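Local atomic coordinates of rhizobiales Sp. Pch2 (Marine metagenome, PDB entry 6PB3), a protein that probably uses ATP as a hexameric AAA+ remodeller of the TRIP13/Pch2 type, acting on HORMA domain proteins that regulate bacterial cGAS-like enzymes in defence against bacteriophage. Residues Q248-G251 with L252-A255; R293-A296 with I297-M301. One frame throughout, in Å; residues are numbered along the deposited sequence.

Overall arrangement
The chain runs first through the AAA+ core, a mixed sheet flanked by helices, and then enters a group of helices in its C-terminal part, where both contacts lie. Contact 1 spans one turn-to-turn step of helix 246-255; helix 268-283 follows, and contact 2 makes the same kind of step in helix 291-300. Neither closes a long loop: the two come in series, without nesting or crossing. Their centres are nevertheless only about 10 Å apart, because the two helices pack together. Leu252 is central to the joint, its CD2 lying 3.4 Å from Ala294 O and 3.8 Å from Ala298 CB, with Gly251 O beside Leu295 CD1. Helix 228-239 packs on contact 1, and helix 268-283 on contact 2.

Contact 1 of 2, residues Q248-G251 with L252-A255; sequences QIEG and LVAA
With the CG2 branch of Ile249 trans to the main-chain nitrogen, and Val253 turning CG1 anti to its N (chi1 170°), which leaves Val253 CG2 beside that N, the two CG2 methyls come to 4.1 Å, a light apolar touch one turn apart. The same Val253 methyl presses on the backbone: CG2 is 3.2 Å from Ile249 O. That carbonyl also accepts the Val253 N-H, with N to O 2.8 Å. It is one rung of the i to i+4 ladder of an alpha-helix, here helix 246-255 in the C-terminal helical part of this AAA+ protein. Within 248-255 the earliest rung is longer, Leu252 N to Gln248 O at 3.3 Å, and the latest joins Ala255 N to Gly251 O at 2.8 Å. Leu252 lays its CB 3.6 Å from Ile249 O, while CG swings over toward Gln248 O; beyond, its buried side chain meets Ile235 and Leu239 of helix 228-239. The carboxylate of Glu250 folds round toward the next turn, OE1 4.3 Å from Val253 CB, and its OE2 makes a salt bridge with Arg232. Just beyond Ala255, Thr256 OG1 takes up hydrogen bonds with the carbonyls of Leu252 and Val253.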
ATOM      1  N   GLN A 248     -23.162 -13.322  35.046  1.00 72.28           N
ATOM      2  CA  GLN A 248     -22.946 -13.985  33.763  1.00 75.18           C
ATOM      3  C   GLN A 248     -22.992 -12.996  32.603  1.00 79.09           C
ATOM      4  O   GLN A 248     -22.266 -13.164  31.618  1.00 79.61           O
ATOM      5  CB  GLN A 248     -23.976 -15.099  33.579  1.00 76.20           C
ATOM      6  CG  GLN A 248     -23.791 -16.282  34.557  1.00 78.69           C
ATOM      7  CD  GLN A 248     -24.996 -17.212  34.629  1.00 82.79           C
ATOM      8  OE1 GLN A 248     -26.132 -16.799  34.386  1.00 83.89           O
ATOM      9  NE2 GLN A 248     -24.749 -18.477  34.968  1.00 79.50           N
ATOM     10  N   ILE A 249     -23.807 -11.946  32.712  1.00 78.38           N
ATOM     11  CA  ILE A 249     -23.811 -10.912  31.683  1.00 78.67           C
ATOM     12  C   ILE A 249     -22.462 -10.206  31.629  1.00 67.48           C
ATOM     13  O   ILE A 249     -21.933  -9.926  30.546  1.00 64.92           O
ATOM     14  CB  ILE A 249     -24.969  -9.925  31.922  1.00 68.50           C
ATOM     15  CG1 ILE A 249     -26.285 -10.595  31.523  1.00 71.03           C
ATOM     16  CG2 ILE A 249     -24.727  -8.632  31.155  1.00 60.96           C
ATOM     17  CD1 ILE A 249     -27.520  -9.744  31.707  1.00 78.37           C
ATOM     18  N   GLU A 250     -21.877  -9.928  32.793  1.00 66.66           N
ATOM     19  CA  GLU A 250     -20.597  -9.228  32.817  1.00 69.04           C
ATOM     20  C   GLU A 250     -19.501 -10.067  32.172  1.00 84.98           C
ATOM     21  O   GLU A 250     -18.608  -9.529  31.505  1.00 80.59           O
ATOM     22  CB  GLU A 250     -20.227  -8.861  34.252  1.00 74.47           C
ATOM     23  CG  GLU A 250     -21.122  -7.793  34.838  1.00 89.58           C
ATOM     24  CD  GLU A 250     -21.205  -6.560  33.952  1.00 97.12           C
ATOM     25  OE1 GLU A 250     -20.144  -6.055  33.519  1.00 94.58           O
ATOM     26  OE2 GLU A 250     -22.334  -6.100  33.679  1.00 96.28           O
ATOM     27  N   GLY A 251     -19.554 -11.388  32.353  1.00 86.41           N
ATOM     28  CA  GLY A 251     -18.619 -12.257  31.655  1.00 71.69           C
ATOM     29  C   GLY A 251     -18.718 -12.128  30.147  1.00 71.27           C
ATOM     30  O   GLY A 251     -17.704 -12.081  29.448  1.00 69.55           O
ATOM     31  N   LEU A 252     -19.942 -12.049  29.624  1.00 63.59           N
ATOM     32  CA  LEU A 252     -20.109 -11.895  28.183  1.00 60.78           C
ATOM     33  C   LEU A 252     -19.728 -10.496  27.724  1.00 60.03           C
ATOM     34  O   LEU A 252     -19.248 -10.323  26.601  1.00 64.97           O
ATOM     35  CB  LEU A 252     -21.549 -12.196  27.780  1.00 58.91           C
ATOM     36  CG  LEU A 252     -22.076 -13.618  27.872  1.00 64.38           C
ATOM     37  CD1 LEU A 252     -23.596 -13.614  27.726  1.00 60.62           C
ATOM     38  CD2 LEU A 252     -21.432 -14.463  26.778  1.00 65.16           C
ATOM     39  N   VAL A 253     -19.942  -9.492  28.573  1.00 65.41           N
ATOM     40  CA  VAL A 253     -19.445  -8.150  28.287  1.00 70.63           C
ATOM     41  C   VAL A 253     -17.923  -8.160  28.189  1.00 61.50           C
ATOM     42  O   VAL A 253     -17.329  -7.589  27.266  1.00 65.40           O
ATOM     43  CB  VAL A 253     -19.923  -7.167  29.368  1.00 75.61           C
ATOM     44  CG1 VAL A 253     -19.199  -5.827  29.214  1.00 69.85           C
ATOM     45  CG2 VAL A 253     -21.421  -6.987  29.292  1.00 59.40           C
ATOM     46  N   ALA A 254     -17.272  -8.823  29.138  1.00 64.25           N
ATOM     47  CA  ALA A 254     -15.816  -8.894  29.119  1.00 84.54           C
ATOM     48  C   ALA A 254     -15.317  -9.720  27.939  1.00 84.63           C
ATOM     49  O   ALA A 254     -14.313  -9.365  27.307  1.00 73.15           O
ATOM     50  CB  ALA A 254     -15.298  -9.466  30.442  1.00 71.09           C
ATOM     51  N   ALA A 255     -16.006 -10.819  27.623  1.00 80.73           N
ATOM     52  CA  ALA A 255     -15.564 -11.670  26.528  1.00 75.57           C
ATOM     53  C   ALA A 255     -15.708 -10.991  25.176  1.00 74.16           C
ATOM     54  O   ALA A 255     -15.042 -11.397  24.221  1.00 65.94           O
ATOM     55  CB  ALA A 255     -16.344 -12.987  26.536  1.00 71.97           C
TER

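Contact 2 of 2, residues R293-A296 with I297-M301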
ATOM      1  N   ARG A 293     -22.384 -22.231  27.870  1.00 70.77           N
ATOM      2  CA  ARG A 293     -22.169 -22.348  26.435  1.00 68.83           C
ATOM      3  C   ARG A 293     -22.102 -20.979  25.786  1.00 72.58           C
ATOM      4  O   ARG A 293     -21.278 -20.753  24.892  1.00 77.48           O
ATOM      5  CB  ARG A 293     -23.268 -23.198  25.801  1.00 83.40           C
ATOM      6  CG  ARG A 293     -23.389 -24.595  26.422  1.00 91.07           C
ATOM      7  CD  ARG A 293     -24.432 -25.433  25.707  1.00 96.65           C
ATOM      8  NE  ARG A 293     -23.899 -26.069  24.504  1.00111.08           N
ATOM      9  CZ  ARG A 293     -24.638 -26.702  23.595  1.00121.22           C
ATOM     10  NH1 ARG A 293     -25.958 -26.780  23.734  1.00123.65           N
ATOM     11  NH2 ARG A 293     -24.058 -27.250  22.534  1.00120.78           N
ATOM     12  N   ALA A 294     -22.952 -20.046  26.227  1.00 65.82           N
ATOM     13  CA  ALA A 294     -22.914 -18.699  25.669  1.00 63.86           C
ATOM     14  C   ALA A 294     -21.554 -18.046  25.894  1.00 68.08           C
ATOM     15  O   ALA A 294     -21.050 -17.326  25.025  1.00 67.05           O
ATOM     16  CB  ALA A 294     -24.031 -17.843  26.271  1.00 61.59           C
ATOM     17  N   LEU A 295     -20.948 -18.271  27.062  1.00 63.70           N
ATOM     18  CA  LEU A 295     -19.638 -17.683  27.305  1.00 74.44           C
ATOM     19  C   LEU A 295     -18.584 -18.358  26.443  1.00 81.38           C
ATOM     20  O   LEU A 295     -17.738 -17.684  25.839  1.00 78.55           O
ATOM     21  CB  LEU A 295     -19.271 -17.787  28.785  1.00 70.91           C
ATOM     22  CG  LEU A 295     -17.908 -17.183  29.148  1.00 77.76           C
ATOM     23  CD1 LEU A 295     -17.867 -15.686  28.845  1.00 67.49           C
ATOM     24  CD2 LEU A 295     -17.543 -17.456  30.609  1.00 76.77           C
ATOM     25  N   ALA A 296     -18.638 -19.690  26.357  1.00 70.18           N
ATOM     26  CA  ALA A 296     -17.690 -20.421  25.523  1.00 67.66           C
ATOM     27  C   ALA A 296     -17.786 -19.966  24.073  1.00 75.13           C
ATOM     28  O   ALA A 296     -16.768 -19.838  23.384  1.00 83.93           O
ATOM     29  CB  ALA A 296     -17.927 -21.931  25.648  1.00 71.93           C
ATOM     30  N   ILE A 297     -19.002 -19.684  23.601  1.00 62.27           N
ATOM     31  CA  ILE A 297     -19.163 -19.196  22.236  1.00 65.56           C
ATOM     32  C   ILE A 297     -18.526 -17.816  22.087  1.00 69.71           C
ATOM     33  O   ILE A 297     -17.769 -17.564  21.143  1.00 76.96           O
ATOM     34  CB  ILE A 297     -20.649 -19.177  21.847  1.00 73.51           C
ATOM     35  CG1 ILE A 297     -21.181 -20.611  21.726  1.00 74.32           C
ATOM     36  CG2 ILE A 297     -20.828 -18.415  20.557  1.00 54.83           C
ATOM     37  CD1 ILE A 297     -22.694 -20.709  21.633  1.00 77.87           C
ATOM     38  N   ALA A 298     -18.813 -16.905  23.022  1.00 64.22           N
ATOM     39  CA  ALA A 298     -18.272 -15.550  22.919  1.00 65.63           C
ATOM     40  C   ALA A 298     -16.747 -15.559  22.925  1.00 69.26           C
ATOM     41  O   ALA A 298     -16.111 -14.789  22.197  1.00 78.57           O
ATOM     42  CB  ALA A 298     -18.794 -14.679  24.063  1.00 57.81           C
ATOM     43  N   GLN A 299     -16.144 -16.436  23.732  1.00 63.22           N
ATOM     44  CA  GLN A 299     -14.696 -16.419  23.898  1.00 68.44           C
ATOM     45  C   GLN A 299     -13.988 -17.020  22.690  1.00 88.07           C
ATOM     46  O   GLN A 299     -12.938 -16.518  22.266  1.00 91.49           O
ATOM     47  CB  GLN A 299     -14.310 -17.159  25.178  1.00 76.03           C
ATOM     48  CG  GLN A 299     -14.798 -16.500  26.464  1.00 79.60           C
ATOM     49  CD  GLN A 299     -14.184 -17.139  27.700  1.00 89.74           C
ATOM     50  OE1 GLN A 299     -13.688 -18.269  27.645  1.00 99.52           O
ATOM     51  NE2 GLN A 299     -14.202 -16.416  28.816  1.00 86.08           N
ATOM     52  N   ALA A 300     -14.539 -18.099  22.127  1.00 88.14           N
ATOM     53  CA  ALA A 300     -13.955 -18.698  20.934  1.00 78.07           C
ATOM     54  C   ALA A 300     -14.151 -17.831  19.702  1.00 74.78           C
ATOM     55  O   ALA A 300     -13.434 -18.007  18.712  1.00 67.12           O
ATOM     56  CB  ALA A 300     -14.560 -20.083  20.691  1.00 77.86           C
HETATM   57  N   MSE A 301     -15.086 -16.891  19.741  1.00 59.39           N
HETATM   58  CA  MSE A 301     -15.387 -16.104  18.574  1.00 59.25           C
HETATM   59  C   MSE A 301     -14.441 -14.898  18.507  1.00 77.80           C
HETATM   60  O   MSE A 301     -14.308 -14.149  19.479  1.00 75.64           O
HETATM   61  CB  MSE A 301     -16.858 -15.677  18.622  1.00 57.80           C
HETATM   62  CG  MSE A 301     -17.314 -14.812  17.476  1.00 68.68           C
HETATM   63 SE   MSE A 301     -19.192 -14.315  17.764  1.00 83.48          SE
HETATM   64  CE  MSE A 301     -19.990 -16.101  17.412  1.00 70.53           C
TER
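The last turns of helix 291-300, which packs on helices 246-255 and 268-283, hold this contact, and its main side-chain meeting is Leu295 with Gln299, one turn apart. Leu295 sends CG anti to the backbone N (chi1 -180°), which swings CD1 toward the next turn, where Gln299 comes to meet it. Gln299 keeps CG beside its own N and is extended beyond it, so its amide end reaches back over the leucine. The two side chains cross at a slant: Gln299 NE2 lies 3.7 Å from Leu295 CD1, and the glutamine CD is 4.0 Å from Leu295 CG. Nearer the backbone, Gln299 CG rests 3.2 Å from Leu295 O, the carbonyl that also receives the Gln299 N-H at an N to O distance of 2.9 Å. Both side chains touch Ala255 of helix 246-255 as well.

Ile297 leans on the backbone in the same manner, its CG1 at 3.2 Å from Arg293 O. That oxygen accepts the Ile297 N-H, with N to O 2.8 Å, in the i to i+4 pattern of the alpha-helix, and Ala298 and Ala300 bond likewise to the carbonyls of Ala294 and Ala296. Ala298 also touches Ala255, and Ala294 meets Ile279 of helix 268-283. Arg293 leads its guanidinium away from the turn to a salt bridge with Asp282 of helix 268-283. Selenomethionine Met301 is the first residue to leave helical backbone angles, its N-H making weak bonds to Ile297 O and Ala298 O. Its side chain lies against Arg274, Leu275 and Ser278 of helix 268-283, and both it and Ile297 pack on Arg38 of a neighbouring subunit.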